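Local atomic coordinates of MgGH51 (Meripilus giganteus, PDB entry 6ZPY), a protein that hydrolyses alpha-L-arabinofuranosidic bonds, probably releasing terminal arabinofuranose units from polysaccharides such as arabinoxylan, as a fungal GH51 arabinofuranosidase. Residues A[19-24]-A[476-481]; A[225-230]-A[285-290]; A[345-350]-A[380-385]; A[397-402]-A[425-430]. One frame throughout, in Å; residues are numbered along the deposited sequence.

Contact 1: A[19-24]-A[476-481]; sequences GLMFED and AASYAP. With AHR (alpha-L-arabinofuranose), chain F.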
# COMPACT_ATOMS: atom_id res chain seq x y z
N GLY A 19 11.97 -2.45 -0.73
CA GLY A 19 10.85 -1.85 -0.01
C GLY A 19 9.57 -1.91 -0.80
O GLY A 19 9.47 -2.72 -1.73
N LEU A 20 8.62 -1.09 -0.34
CA LEU A 20 7.24 -1.18 -0.84
C LEU A 20 6.81 0.06 -1.56
O LEU A 20 7.25 1.18 -1.19
CB LEU A 20 6.28 -1.44 0.32
CG LEU A 20 6.65 -2.56 1.26
CD1 LEU A 20 5.63 -2.70 2.36
CD2 LEU A 20 6.78 -3.85 0.52
N MET A 21 5.94 -0.14 -2.54
CA MET A 21 5.28 0.98 -3.24
C MET A 21 3.79 0.96 -2.96
O MET A 21 3.14 -0.04 -3.26
CB MET A 21 5.53 0.86 -4.75
CG MET A 21 4.93 2.01 -5.54
SD MET A 21 3.26 1.82 -5.96
CE MET A 21 2.88 3.33 -6.82
N PHE A 22 3.29 2.04 -2.41
CA PHE A 22 1.89 2.15 -2.02
C PHE A 22 1.23 3.34 -2.67
O PHE A 22 1.69 4.48 -2.61
CB PHE A 22 1.74 2.26 -0.51
CG PHE A 22 0.31 2.15 -0.10
CD1 PHE A 22 -0.47 3.27 0.02
CD2 PHE A 22 -0.27 0.90 0.07
CE1 PHE A 22 -1.80 3.19 0.38
CE2 PHE A 22 -1.61 0.83 0.42
CZ PHE A 22 -2.37 1.95 0.58
N GLU A 23 0.04 3.08 -3.17
CA GLU A 23 -1.00 4.08 -3.41
C GLU A 23 -2.31 3.36 -3.13
O GLU A 23 -2.32 2.12 -3.16
CB GLU A 23 -1.00 4.62 -4.83
CG GLU A 23 -1.46 3.63 -5.84
CD GLU A 23 -1.33 4.07 -7.28
OE1 GLU A 23 -1.92 5.09 -7.64
OE2 GLU A 23 -0.66 3.40 -8.02
N ASP A 24 -3.38 4.11 -3.03
CA ASP A 24 -4.72 3.49 -2.90
C ASP A 24 -5.20 3.13 -4.30
O ASP A 24 -5.61 4.01 -5.09
CB ASP A 24 -5.70 4.43 -2.23
CG ASP A 24 -6.85 3.67 -1.56
OD1 ASP A 24 -7.16 2.56 -2.07
OD2 ASP A 24 -7.32 4.14 -0.49
N ALA A 476 17.15 1.61 -4.10
CA ALA A 476 15.80 1.25 -3.63
C ALA A 476 15.06 0.64 -4.79
O ALA A 476 15.26 1.04 -5.94
CB ALA A 476 15.09 2.49 -3.11
N ALA A 477 14.16 -0.30 -4.48
CA ALA A 477 13.41 -1.01 -5.53
C ALA A 477 12.15 -1.55 -4.91
O ALA A 477 12.21 -2.11 -3.81
CB ALA A 477 14.21 -2.13 -6.09
N SER A 478 11.03 -1.33 -5.58
CA SER A 478 9.72 -1.80 -5.08
C SER A 478 8.85 -2.30 -6.23
O SER A 478 8.68 -1.60 -7.26
CB SER A 478 9.04 -0.71 -4.31
OG SER A 478 9.13 0.56 -4.94
N TYR A 479 8.27 -3.48 -6.03
CA TYR A 479 7.25 -4.01 -6.96
C TYR A 479 6.02 -3.10 -6.90
O TYR A 479 5.72 -2.51 -5.85
CB TYR A 479 6.86 -5.39 -6.46
CG TYR A 479 5.93 -6.19 -7.33
CD1 TYR A 479 4.55 -6.02 -7.27
CD2 TYR A 479 6.39 -7.20 -8.14
CE1 TYR A 479 3.70 -6.77 -8.06
CE2 TYR A 479 5.54 -8.01 -8.88
CZ TYR A 479 4.18 -7.80 -8.82
OH TYR A 479 3.32 -8.54 -9.58
N ALA A 480 5.26 -3.08 -7.97
CA ALA A 480 3.96 -2.39 -7.91
C ALA A 480 2.96 -3.06 -8.82
O ALA A 480 3.32 -3.54 -9.89
CB ALA A 480 4.11 -0.96 -8.32
N PRO A 481 1.64 -2.98 -8.48
CA PRO A 481 1.15 -2.52 -7.19
C PRO A 481 1.34 -3.54 -6.08
O PRO A 481 1.51 -4.75 -6.33
CB PRO A 481 -0.37 -2.30 -7.40
CG PRO A 481 -0.53 -2.30 -8.91
CD PRO A 481 0.56 -3.22 -9.44
O5 AHR F . 1.18 0.69 -10.21
C5 AHR F . 0.10 1.24 -11.03
C4 AHR F . 0.39 2.53 -11.83
O4 AHR F . 1.54 2.36 -12.71
C3 AHR F . 0.85 3.68 -10.99
O3 AHR F . -0.12 4.43 -10.29
C2 AHR F . 1.65 4.58 -12.01
O2 AHR F . 2.53 5.44 -11.27
C1 AHR F . 2.23 3.59 -13.04
O1 AHR F . 1.62 4.08 -14.27
O HOH W 1 8.41 -4.63 -3.33
O HOH W 2 5.89 -3.03 -3.25

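Contact 2: A[225-230]-A[285-290]; sequences FRFPGG and PIMAVW. With AHR (alpha-L-arabinofuranose), chain F.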
# COMPACT_ATOMS: atom_id res chain seq x y z
N PHE A 225 8.90 2.70 2.29
CA PHE A 225 7.53 2.74 1.83
C PHE A 225 7.38 4.01 0.99
O PHE A 225 7.46 5.13 1.56
CB PHE A 225 6.65 2.74 3.07
CG PHE A 225 5.19 2.51 2.85
CD1 PHE A 225 4.34 3.55 2.53
CD2 PHE A 225 4.69 1.23 3.00
CE1 PHE A 225 2.97 3.33 2.47
CE2 PHE A 225 3.32 1.02 2.91
CZ PHE A 225 2.47 2.06 2.62
N ARG A 226 7.22 3.82 -0.29
CA ARG A 226 6.98 4.94 -1.22
C ARG A 226 5.49 5.23 -1.20
O ARG A 226 4.69 4.30 -1.38
CB ARG A 226 7.42 4.50 -2.62
CG ARG A 226 7.36 5.60 -3.68
CD ARG A 226 7.30 4.99 -5.09
NE ARG A 226 7.10 6.05 -6.05
CZ ARG A 226 6.45 5.92 -7.18
NH1 ARG A 226 6.09 4.72 -7.61
NH2 ARG A 226 6.23 6.99 -7.92
N PHE A 227 5.09 6.47 -1.06
CA PHE A 227 3.67 6.80 -0.92
C PHE A 227 3.54 8.30 -1.12
O PHE A 227 4.53 9.04 -0.99
CB PHE A 227 3.16 6.40 0.47
CG PHE A 227 3.51 7.39 1.53
CD1 PHE A 227 4.83 7.52 1.94
CD2 PHE A 227 2.55 8.19 2.10
CE1 PHE A 227 5.16 8.51 2.84
CE2 PHE A 227 2.89 9.16 3.03
CZ PHE A 227 4.20 9.31 3.40
N PRO A 228 2.35 8.86 -1.37
CA PRO A 228 1.09 8.15 -1.53
C PRO A 228 0.75 7.81 -2.94
O PRO A 228 -0.34 7.34 -3.24
CB PRO A 228 0.13 9.16 -0.96
CG PRO A 228 0.67 10.48 -1.46
CD PRO A 228 2.15 10.30 -1.26
N GLY A 229 1.70 7.93 -3.86
CA GLY A 229 1.53 7.47 -5.25
C GLY A 229 2.72 7.88 -6.10
O GLY A 229 3.55 8.62 -5.61
N GLY A 230 2.82 7.35 -7.32
CA GLY A 230 1.71 6.69 -7.98
C GLY A 230 0.66 7.64 -8.50
O GLY A 230 0.59 8.80 -8.09
N PRO A 285 10.18 6.48 4.95
CA PRO A 285 9.36 6.93 3.84
C PRO A 285 10.19 7.30 2.63
O PRO A 285 11.29 7.87 2.76
CB PRO A 285 8.62 8.13 4.42
CG PRO A 285 9.56 8.67 5.46
CD PRO A 285 10.17 7.43 6.07
N ILE A 286 9.65 7.07 1.47
CA ILE A 286 10.02 7.80 0.25
C ILE A 286 8.76 8.55 -0.13
O ILE A 286 7.80 7.91 -0.64
CB ILE A 286 10.55 6.91 -0.87
CG1 ILE A 286 11.82 6.18 -0.42
CG2 ILE A 286 10.80 7.74 -2.13
CD1 ILE A 286 12.42 5.27 -1.46
N MET A 287 8.68 9.79 0.28
CA MET A 287 7.41 10.52 0.23
C MET A 287 7.30 11.31 -1.04
O MET A 287 8.23 12.12 -1.32
CB MET A 287 7.22 11.41 1.43
CG MET A 287 5.85 12.06 1.47
SD MET A 287 5.58 13.02 2.98
CE MET A 287 6.69 14.40 2.70
N ALA A 288 6.23 11.17 -1.79
CA ALA A 288 6.03 12.01 -2.99
C ALA A 288 5.31 13.29 -2.60
O ALA A 288 4.47 13.33 -1.66
CB ALA A 288 5.22 11.28 -4.01
N VAL A 289 5.64 14.34 -3.33
CA VAL A 289 4.88 15.60 -3.33
C VAL A 289 4.34 15.84 -4.73
O VAL A 289 4.97 15.52 -5.74
CB VAL A 289 5.75 16.78 -2.84
CG1 VAL A 289 6.14 16.60 -1.39
CG2 VAL A 289 6.99 17.02 -3.70
N TRP A 290 3.14 16.40 -4.72
CA TRP A 290 2.49 16.81 -5.96
C TRP A 290 3.30 17.92 -6.61
O TRP A 290 3.78 18.80 -5.88
CB TRP A 290 1.07 17.24 -5.62
CG TRP A 290 0.26 17.40 -6.87
CD1 TRP A 290 -0.37 16.39 -7.54
CD2 TRP A 290 -0.07 18.61 -7.56
NE1 TRP A 290 -1.06 16.89 -8.60
CE2 TRP A 290 -0.87 18.24 -8.65
CE3 TRP A 290 0.20 19.96 -7.35
CZ2 TRP A 290 -1.43 19.18 -9.51
CZ3 TRP A 290 -0.35 20.89 -8.20
CH2 TRP A 290 -1.15 20.50 -9.28
O5 AHR F . 1.18 0.69 -10.21
C5 AHR F . 0.10 1.24 -11.03
C4 AHR F . 0.39 2.53 -11.83
O4 AHR F . 1.54 2.36 -12.71
C3 AHR F . 0.85 3.68 -10.99
O3 AHR F . -0.12 4.43 -10.29
C2 AHR F . 1.65 4.58 -12.01
O2 AHR F . 2.53 5.44 -11.27
C1 AHR F . 2.23 3.59 -13.04
O1 AHR F . 1.62 4.08 -14.27

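Contact 3: A[345-350]-A[380-385]; sequences FVEVGN and IATTNA. With AHR (alpha-L-arabinofuranose), chain F.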
# COMPACT_ATOMS: atom_id res chain seq x y z
N PHE A 345 14.10 11.07 1.74
CA PHE A 345 13.86 10.99 0.29
C PHE A 345 12.50 11.57 -0.01
O PHE A 345 11.49 11.14 0.57
CB PHE A 345 13.87 9.54 -0.16
CG PHE A 345 15.14 8.81 0.12
CD1 PHE A 345 16.29 9.10 -0.61
CD2 PHE A 345 15.24 7.96 1.18
CE1 PHE A 345 17.46 8.42 -0.34
CE2 PHE A 345 16.40 7.28 1.47
CZ PHE A 345 17.52 7.52 0.71
N VAL A 346 12.43 12.46 -0.97
CA VAL A 346 11.17 13.05 -1.45
C VAL A 346 11.15 12.93 -2.96
O VAL A 346 12.16 13.25 -3.61
CB VAL A 346 10.97 14.49 -0.98
CG1 VAL A 346 9.85 15.18 -1.77
CG2 VAL A 346 10.69 14.56 0.49
N GLU A 347 10.03 12.43 -3.47
CA GLU A 347 9.86 12.24 -4.90
C GLU A 347 9.01 13.39 -5.44
O GLU A 347 8.00 13.72 -4.87
CB GLU A 347 9.23 10.90 -5.20
CG GLU A 347 9.16 10.57 -6.67
CD GLU A 347 8.98 9.10 -6.99
OE1 GLU A 347 8.95 8.28 -6.03
OE2 GLU A 347 8.94 8.76 -8.19
N VAL A 348 9.48 14.02 -6.50
CA VAL A 348 8.83 15.21 -7.04
C VAL A 348 7.90 14.81 -8.19
O VAL A 348 8.30 14.64 -9.30
CB VAL A 348 9.90 16.24 -7.48
CG1 VAL A 348 9.20 17.49 -8.01
CG2 VAL A 348 10.79 16.60 -6.29
N GLY A 349 6.64 14.62 -7.84
CA GLY A 349 5.60 14.17 -8.78
C GLY A 349 5.56 12.69 -8.90
O GLY A 349 6.11 11.97 -8.07
N ASN A 350 4.87 12.25 -9.92
CA ASN A 350 4.83 10.85 -10.33
C ASN A 350 4.81 10.77 -11.84
O ASN A 350 3.99 11.44 -12.48
CB ASN A 350 3.51 10.22 -9.82
CG ASN A 350 3.41 8.76 -10.20
OD1 ASN A 350 4.25 7.94 -9.78
ND2 ASN A 350 2.42 8.42 -11.02
N ILE A 380 14.04 13.12 -5.76
CA ILE A 380 14.00 12.09 -6.83
C ILE A 380 13.15 12.64 -7.96
O ILE A 380 11.97 13.00 -7.76
CB ILE A 380 13.42 10.77 -6.30
CG1 ILE A 380 14.14 10.29 -5.05
CG2 ILE A 380 13.37 9.71 -7.39
CD1 ILE A 380 13.37 9.27 -4.29
N ALA A 381 13.74 12.67 -9.13
CA ALA A 381 13.09 13.06 -10.38
C ALA A 381 12.34 11.88 -10.98
O ALA A 381 12.77 10.72 -10.85
CB ALA A 381 14.14 13.59 -11.36
N THR A 382 11.27 12.20 -11.69
CA THR A 382 10.39 11.17 -12.24
C THR A 382 10.29 11.09 -13.74
O THR A 382 9.60 10.20 -14.26
CB THR A 382 8.98 11.37 -11.68
OG1 THR A 382 8.47 12.54 -12.28
CG2 THR A 382 8.98 11.46 -10.17
N THR A 383 10.94 11.99 -14.46
CA THR A 383 11.10 11.89 -15.93
C THR A 383 12.02 10.72 -16.24
O THR A 383 12.70 10.19 -15.34
CB THR A 383 11.57 13.23 -16.49
OG1 THR A 383 12.51 13.78 -15.59
CG2 THR A 383 10.44 14.19 -16.70
N ASN A 384 12.08 10.35 -17.50
CA ASN A 384 13.10 9.38 -17.97
C ASN A 384 14.48 9.94 -17.67
O ASN A 384 14.68 11.17 -17.80
CB ASN A 384 12.93 9.10 -19.45
CG ASN A 384 11.59 8.49 -19.77
OD1 ASN A 384 11.09 7.65 -18.99
ND2 ASN A 384 11.05 8.91 -20.89
N ALA A 385 15.38 9.08 -17.24
CA ALA A 385 16.70 9.53 -16.78
C ALA A 385 17.36 10.34 -17.91
O ALA A 385 17.48 9.83 -18.99
CB ALA A 385 17.50 8.34 -16.38
O5 AHR F . 1.18 0.69 -10.21
C5 AHR F . 0.10 1.24 -11.03
C4 AHR F . 0.39 2.53 -11.83
O4 AHR F . 1.54 2.36 -12.71
C3 AHR F . 0.85 3.68 -10.99
O3 AHR F . -0.12 4.43 -10.29
C2 AHR F . 1.65 4.58 -12.01
O2 AHR F . 2.53 5.44 -11.27
C1 AHR F . 2.23 3.59 -13.04
O1 AHR F . 1.62 4.08 -14.27

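Contact 4: A[397-402]-A[425-430]; sequences YDVHVY and YFEGEY. With AHR (alpha-L-arabinofuranose), chain F.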
# COMPACT_ATOMS: atom_id res chain seq x y z
N TYR A 397 16.84 9.33 -9.74
CA TYR A 397 15.70 9.12 -10.66
C TYR A 397 14.93 7.90 -10.19
O TYR A 397 15.52 6.95 -9.73
CB TYR A 397 16.21 8.85 -12.06
CG TYR A 397 16.43 10.09 -12.88
CD1 TYR A 397 15.35 10.77 -13.41
CD2 TYR A 397 17.70 10.61 -13.12
CE1 TYR A 397 15.51 11.87 -14.21
CE2 TYR A 397 17.87 11.73 -13.91
CZ TYR A 397 16.77 12.36 -14.44
OH TYR A 397 16.96 13.46 -15.23
N ASP A 398 13.62 7.98 -10.38
CA ASP A 398 12.70 6.86 -10.15
C ASP A 398 12.40 6.26 -11.52
O ASP A 398 11.87 6.97 -12.41
CB ASP A 398 11.41 7.33 -9.45
CG ASP A 398 10.44 6.19 -9.22
OD1 ASP A 398 10.82 5.05 -9.55
OD2 ASP A 398 9.30 6.47 -8.74
N VAL A 399 12.76 5.01 -11.68
CA VAL A 399 12.61 4.25 -12.93
C VAL A 399 11.49 3.23 -12.73
O VAL A 399 11.57 2.45 -11.78
CB VAL A 399 13.94 3.59 -13.33
CG1 VAL A 399 13.82 2.85 -14.65
CG2 VAL A 399 15.12 4.58 -13.35
N HIS A 400 10.53 3.24 -13.63
CA HIS A 400 9.42 2.28 -13.60
C HIS A 400 9.46 1.40 -14.84
O HIS A 400 9.67 1.92 -15.94
CB HIS A 400 8.06 2.99 -13.62
CG HIS A 400 7.82 3.90 -12.50
ND1 HIS A 400 6.71 4.75 -12.41
CD2 HIS A 400 8.56 4.17 -11.41
CE1 HIS A 400 6.79 5.46 -11.30
NE2 HIS A 400 7.91 5.12 -10.67
N VAL A 401 9.16 0.12 -14.67
CA VAL A 401 9.01 -0.78 -15.83
C VAL A 401 8.01 -1.88 -15.53
O VAL A 401 8.11 -2.56 -14.53
CB VAL A 401 10.35 -1.34 -16.33
CG1 VAL A 401 11.02 -2.22 -15.31
CG2 VAL A 401 10.13 -2.09 -17.62
N TYR A 402 7.08 -1.99 -16.45
CA TYR A 402 6.09 -3.09 -16.52
C TYR A 402 6.35 -3.84 -17.81
O TYR A 402 6.36 -3.20 -18.87
CB TYR A 402 4.70 -2.51 -16.44
CG TYR A 402 4.41 -1.84 -15.13
CD1 TYR A 402 4.20 -2.55 -13.97
CD2 TYR A 402 4.39 -0.46 -15.04
CE1 TYR A 402 3.88 -1.92 -12.78
CE2 TYR A 402 4.14 0.18 -13.84
CZ TYR A 402 3.85 -0.55 -12.72
OH TYR A 402 3.56 0.06 -11.55
N TYR A 425 19.53 5.44 -8.34
CA TYR A 425 18.32 5.04 -9.07
C TYR A 425 17.42 4.25 -8.12
O TYR A 425 17.88 3.37 -7.37
CB TYR A 425 18.70 4.24 -10.31
CG TYR A 425 19.49 5.09 -11.26
CD1 TYR A 425 18.82 5.90 -12.15
CD2 TYR A 425 20.86 5.22 -11.17
CE1 TYR A 425 19.51 6.76 -12.99
CE2 TYR A 425 21.55 6.06 -12.00
CZ TYR A 425 20.88 6.82 -12.93
OH TYR A 425 21.55 7.67 -13.76
N PHE A 426 16.17 4.60 -8.22
CA PHE A 426 15.06 3.99 -7.45
C PHE A 426 14.23 3.25 -8.48
O PHE A 426 13.67 3.91 -9.37
CB PHE A 426 14.29 5.10 -6.78
CG PHE A 426 13.00 4.70 -6.08
CD1 PHE A 426 12.83 3.45 -5.54
CD2 PHE A 426 12.00 5.63 -5.91
CE1 PHE A 426 11.68 3.15 -4.81
CE2 PHE A 426 10.87 5.34 -5.20
CZ PHE A 426 10.72 4.09 -4.64
N GLU A 427 14.13 1.93 -8.39
CA GLU A 427 13.23 1.20 -9.29
C GLU A 427 11.87 1.21 -8.57
O GLU A 427 11.52 0.23 -7.91
CB GLU A 427 13.72 -0.19 -9.56
CG GLU A 427 13.05 -0.78 -10.78
CD GLU A 427 13.69 -0.43 -12.10
OE1 GLU A 427 14.78 0.17 -12.10
OE2 GLU A 427 13.12 -0.81 -13.16
N GLY A 428 11.14 2.30 -8.67
CA GLY A 428 10.05 2.55 -7.72
C GLY A 428 8.78 1.81 -8.09
O GLY A 428 7.89 1.74 -7.23
N GLU A 429 8.69 1.33 -9.31
CA GLU A 429 7.62 0.43 -9.75
C GLU A 429 8.18 -0.54 -10.75
O GLU A 429 8.74 -0.12 -11.76
CB GLU A 429 6.50 1.21 -10.45
CG GLU A 429 5.81 2.22 -9.58
CD GLU A 429 4.76 3.05 -10.29
OE1 GLU A 429 4.20 2.57 -11.30
OE2 GLU A 429 4.52 4.17 -9.81
N TYR A 430 8.07 -1.82 -10.49
CA TYR A 430 8.33 -2.81 -11.53
C TYR A 430 7.46 -4.03 -11.26
O TYR A 430 7.15 -4.33 -10.08
CB TYR A 430 9.81 -3.17 -11.60
CG TYR A 430 10.38 -3.85 -10.38
CD1 TYR A 430 10.74 -3.15 -9.26
CD2 TYR A 430 10.62 -5.21 -10.38
CE1 TYR A 430 11.25 -3.78 -8.13
CE2 TYR A 430 11.11 -5.86 -9.27
CZ TYR A 430 11.46 -5.15 -8.14
OH TYR A 430 12.03 -5.84 -7.11
O5 AHR F . 1.18 0.69 -10.21
C5 AHR F . 0.10 1.24 -11.03
C4 AHR F . 0.39 2.53 -11.83
O4 AHR F . 1.54 2.36 -12.71
C3 AHR F . 0.85 3.68 -10.99
O3 AHR F . -0.12 4.43 -10.29
C2 AHR F . 1.65 4.58 -12.01
O2 AHR F . 2.53 5.44 -11.27
C1 AHR F . 2.23 3.59 -13.04
O1 AHR F . 1.62 4.08 -14.27

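Contact 1: A[19-24]-A[476-481]
Gly19 and Ala477 make the one direct backbone hydrogen bond between residues 19-24 and 476-481. Gly19 N donates to Ala477 O over 3.1 Å, at an N-H...O angle of 157°. Strands 20-21 and 474-479 are the first and last of the eight-stranded parallel barrel, so the contact closes it.

Two waters carry the polar pairing onward. Water 1 donates to Gly19 O and accepts from Tyr479 N. Water 2 accepts from Met21 N and donates to Tyr479 O, at 2.7 Å. Backbone groups that do not meet directly are thus satisfied through water.

The van der Waals contacts centre on Ser478 and Met21. Ser478 CB packs against Gly19 O at 3.3 Å, while its OG passes Met21 CB at 3.6 Å. That hydroxyl is hydrogen-bonded to Gly428 O on the neighbouring strand. Met21 CG lies anti to the backbone N (chi1 -177°), and the chain then bends at chi2. This sets SD beside the methyl of Ala480, with SD to Ala480 CB at 3.7 Å.

Both segments reach the bound arabinofuranose. Glu23 OE2 accepts a hydrogen bond from sugar O3 at 2.6 Å. Its other oxygen, OE1, is held by Asn232 N and Trp261 NE1. Ala480 CB and Pro481 CG border sugar O5, Pro481 CG at 3.7 Å; the peptide bond before Pro481 is cis.

The chemistry is divided: one direct bond, two water bridges and a small apolar patch join the segments, while Glu23 holds sugar O3 through OE2 and is itself positioned through OE1.

Contact 2: A[225-230]-A[285-290]
Phe225 to Phe227 pair in parallel register with Pro285 to Met287, the strand axes 4.6 Å apart and 10° from parallel. Three backbone hydrogen bonds alternate between the strands: Ile286 N to Phe225 O, Phe227 N to Ile286 O, and Ala288 N to Phe227 O, the last at 2.8 Å.

The ring of Phe227 carries the side-chain contact. Phe227 CE1 meets Pro285 CB at 3.8 Å, with the proline carbon at the ring edge. Phe227 CZ meets Met287 CG at 3.7 Å, and Met287 SD lies obliquely, 5.0 Å from the Phe227 ring centroid, in a Met-aromatic contact. Phe227 CG lies between the backbone N and the carbonyl carbon (chi1 80°), which turns the ring toward Pro285 and Met287. An alanine here would remove the ring and is likely to leave a gap beside Pro285 and Met287, with the sulfur losing its aromatic neighbour. Further on, Ala288 CB touches Gly229 O at 3.5 Å.

Arg226 points to the other face of the sheet, beside Ile286. Its extended chain leads across the barrel to the buried carboxylates of Glu347 and Glu429.

The pairing therefore separates two chemistries: an apolar layer of Phe227, Pro285 and Met287 outside the barrel, and an arginine serving buried carboxylates inside it.

Contact 3: A[345-350]-A[380-385]
Thr382 touches Glu347 and Val348 through its methyl. Between the strands, Ile380 N donates to Val346 O and Ile380 O accepts from Val348 N, the latter bond almost straight at 177° and 3.0 Å long.

Glu347 can be followed outward. CB leaves the strand on the same face as Ile380. Glu347 CG, anti to the backbone N (chi1 -174°), meets Thr382 CG2 at 3.6 Å. Glu347 CD passes Thr382 CG2 at 4.0 Å. At the tip, Glu347 OE2 lies 3.3 Å from Thr382 CG2, and OE1 forms a salt bridge with Arg226 NE. The methyl thus lies along the outer half of the glutamate.

Thr382 CG2 also sits 3.4 Å from Val348 O. The threonine hydroxyl is turned to Asp352 OD2. Nearer the start of strand 345-348, Ile380 CD1 reaches Phe345 CB.

Asn350 follows the strand and takes the contact to the ligand. Asn350 ND2 donates to sugar O2 at 3.0 Å and also bonds Glu234; its OD1 accepts from Arg226 NH2, which helps fix the amide.

Strands 345-348 and 378-381, joined through helix 359-373, form a beta-alpha-beta crossover of the (beta/alpha)8 barrel, with the sugar site at the C-terminal ends of its strands, as in other clan A hydrolases.

Contact 4: A[397-402]-A[425-430]
Tyr402 and Glu429 meet at the bound arabinofuranose, on neighbouring parallel strands of the (beta/alpha)8 barrel. Glu429 OE2 accepts a hydrogen bond from sugar O2 at 2.8 Å. Tyr402 OH accepts one from sugar O5, also at 2.8 Å. The same hydroxyl donates to Glu429 OE1, which lies at the edge of the tyrosine ring; the place of that oxygen is less certain.

His400 forms the next layer. The glutamate carboxylate stacks over one face of its ring, the two planes 22° apart. Glu429 CG sits over the same ring, 3.7 Å from the His400 centroid. The glutamate chain is extended beyond CG (chi2 177°), which carries the carboxylate across the ring to the sugar. His400 ND1 is bonded to Glu351 OE2, while NE2 donates to Asp398 OD2, an oxygen whose place is also less sure. Replacing His400 by alanine is likely to strip one face of the Glu429 carboxylate and leave Asp398 and Glu351 without their imidazole partner. Arg226 NH1 also reaches Glu429 OE2 in a salt bridge.

Further out, the strands are joined by backbone bonds: Phe426 N to Tyr397 O, Val399 N to Phe426 O, and Val401 N to Glu429 O. Val401 CG1 packs on Tyr430 CB at 4.0 Å. The chain turns a corner at Glu429, just after an inverse gamma turn centred on Glu427. There Gly428 N donates to Asp398 OD1 at 2.9 Å, meeting it on the syn side and 27° out of the carboxylate plane.

All four contacts belong to one eight-stranded parallel sheet closed into a barrel. Contact 1 joins the first and last strands, and the other three are nested inside the chain loop it closes. Contacts 2, 3 and 4 follow in series along the chain. Strands 20-21 and 224-227 are neighbours, as are 284-289 and 345-348, 378-381 and 396-403, and 424-432 and 474-479. The centres of contacts 1 and 2 lie about 9 Å apart, those of contacts 1 and 3 about 14 Å. Each contact touches the same arabinofuranose, so residues distant in sequence build one site. Arg226 ties contact 2 to contacts 3 and 4.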